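Local coordinates for Spermidine/putrescine ABC transporter, periplasmic binding protein (PDB 2V84) that probably binds polyamines such as spermidine and putrescine as the periplasmic receptor lipoprotein of an ABC transporter in Treponema pallidum, at residues Ser161-Asp165 with Met166-Met170. Residues are numbered along the deposited sequence; the frame is centred on the assembly and turned at random.
Sequences SMMDD and MREVM
An aspartate N-cap starts helix 166-176: the chain leaves its strand around S161, turns at D164 and enters the helix at D165, whose carboxylate folds back onto the first helical turn. With CG anti to the backbone N (chi1 -175°), D165 OD2 takes the E168 N-H through its anti lone pair at 2.9 Å, a fairly straight bond (158°). The D165 carbonyl O receives V169 N at 3.0 Å, so side chain and main chain of the cap residue each hold one N-H of the first turn. D164 centres an inverse gamma turn, closed by a weak bond from D165 N to M163 O; D164 OD2 forms a salt bridge with R341. V169 CG2 makes a tight contact with M163 O (3.0 Å), whereas V169 CG1 meets the methyl CE of M162 in ordinary apolar packing at 4.1 Å. In one of its two modelled conformers, M163 places CE 3.5 Å from E168 CG. E168 OE2 forms a salt bridge with K323, and its side chain lies near a bound MES, probably from the crystallisation liquor. D165 to E168 probably form part of the spermidine site, a capped helix N-terminus at the ligand cleft of a periplasmic binding protein.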
loop_
_atom_site.group_PDB
_atom_site.type_symbol
_atom_site.label_atom_id
_atom_site.label_comp_id
_atom_site.label_asym_id
_atom_site.label_seq_id
_atom_site.Cartn_x
_atom_site.Cartn_y
_atom_site.Cartn_z
ATOM N N SER A 161 -11.404 8.531 -12.206
ATOM C CA SER A 161 -11.048 7.116 -12.184
ATOM C C SER A 161 -11.012 6.600 -10.756
ATOM O O SER A 161 -10.846 7.371 -9.788
ATOM C CB SER A 161 -9.686 6.875 -12.865
ATOM O OG SER A 161 -8.596 7.413 -12.102
ATOM N N MET A 162 -11.213 5.284 -10.620
ATOM C CA MET A 162 -10.936 4.600 -9.393
ATOM C C MET A 162 -9.856 3.587 -9.691
ATOM O O MET A 162 -9.569 3.295 -10.865
ATOM C CB MET A 162 -12.206 3.954 -8.790
ATOM C CG MET A 162 -13.222 5.009 -8.279
ATOM S SD MET A 162 -14.545 4.250 -7.335
ATOM C CE MET A 162 -13.720 4.038 -5.774
ATOM N N MET A 163 -9.254 3.035 -8.640
ATOM C CA MET A 163 -8.133 2.114 -8.817
ATOM C C MET A 163 -8.571 0.746 -9.322
ATOM O O MET A 163 -9.675 0.292 -9.005
ATOM C CB MET A 163 -7.333 1.982 -7.521
ATOM C CG MET A 163 -6.496 3.209 -7.208
ATOM S SD MET A 163 -5.125 2.837 -6.089
ATOM C CE MET A 163 -5.990 2.655 -4.551
ATOM N N ASP A 164 -7.695 0.100 -10.101
ATOM C CA ASP A 164 -7.950 -1.207 -10.682
ATOM C C ASP A 164 -7.476 -2.217 -9.633
ATOM O O ASP A 164 -6.524 -2.990 -9.835
ATOM C CB ASP A 164 -7.176 -1.361 -11.993
ATOM C CG ASP A 164 -7.590 -2.579 -12.795
ATOM O OD1 ASP A 164 -8.344 -3.445 -12.273
ATOM O OD2 ASP A 164 -7.115 -2.698 -13.941
ATOM N N ASP A 165 -8.121 -2.156 -8.476
ATOM C CA ASP A 165 -7.794 -3.032 -7.385
ATOM C C ASP A 165 -9.067 -3.373 -6.631
ATOM O O ASP A 165 -9.755 -2.475 -6.121
ATOM C CB ASP A 165 -6.785 -2.390 -6.422
ATOM C CG ASP A 165 -6.342 -3.363 -5.332
ATOM O OD1 ASP A 165 -5.402 -4.164 -5.560
ATOM O OD2 ASP A 165 -6.954 -3.379 -4.252
ATOM N N MET A 166 -9.349 -4.674 -6.526
ATOM C CA MET A 166 -10.570 -5.202 -5.916
ATOM C C MET A 166 -10.731 -4.881 -4.432
ATOM O O MET A 166 -11.813 -4.512 -3.990
ATOM C CB MET A 166 -10.623 -6.723 -6.090
ATOM C CG MET A 166 -11.761 -7.410 -5.345
ATOM S SD MET A 166 -11.761 -9.168 -5.676
ATOM C CE MET A 166 -10.355 -9.655 -4.654
ATOM N N ARG A 167 -9.673 -5.072 -3.650
ATOM C CA ARG A 167 -9.772 -4.821 -2.208
ATOM C C ARG A 167 -9.876 -3.325 -1.887
ATOM O O ARG A 167 -10.575 -2.952 -0.943
ATOM C CB ARG A 167 -8.659 -5.524 -1.415
ATOM C CG ARG A 167 -8.646 -7.019 -1.586
ATOM C CD ARG A 167 -9.865 -7.723 -0.942
ATOM N NE ARG A 167 -10.227 -7.188 0.378
ATOM C CZ ARG A 167 -9.741 -7.621 1.542
ATOM N NH1 ARG A 167 -8.840 -8.591 1.585
ATOM N NH2 ARG A 167 -10.144 -7.058 2.678
ATOM N N GLU A 168 -9.205 -2.488 -2.679
ATOM C CA GLU A 168 -9.319 -1.020 -2.535
ATOM C C GLU A 168 -10.702 -0.496 -2.869
ATOM O O GLU A 168 -11.265 0.308 -2.118
ATOM C CB GLU A 168 -8.296 -0.266 -3.407
ATOM C CG GLU A 168 -6.827 -0.320 -2.944
ATOM C CD GLU A 168 -6.540 0.202 -1.533
ATOM O OE1 GLU A 168 -7.394 0.787 -0.839
ATOM O OE2 GLU A 168 -5.409 -0.010 -1.093
ATOM N N VAL A 169 -11.248 -0.927 -4.008
ATOM C CA VAL A 169 -12.539 -0.408 -4.462
ATOM C C VAL A 169 -13.702 -0.971 -3.640
ATOM O O VAL A 169 -14.528 -0.209 -3.124
ATOM C CB VAL A 169 -12.709 -0.558 -5.997
ATOM C CG1 VAL A 169 -14.067 -0.026 -6.469
ATOM C CG2 VAL A 169 -11.596 0.259 -6.693
ATOM N N MET A 170 -13.731 -2.291 -3.476
ATOM C CA MET A 170 -14.716 -2.911 -2.578
ATOM C C MET A 170 -14.593 -2.354 -1.159
ATOM O O MET A 170 -15.608 -2.091 -0.485
ATOM C CB MET A 170 -14.599 -4.444 -2.568
ATOM C CG MET A 170 -15.111 -5.144 -3.835
ATOM S SD MET A 170 -16.841 -4.777 -4.272
ATOM C CE MET A 170 -17.643 -5.897 -3.123
#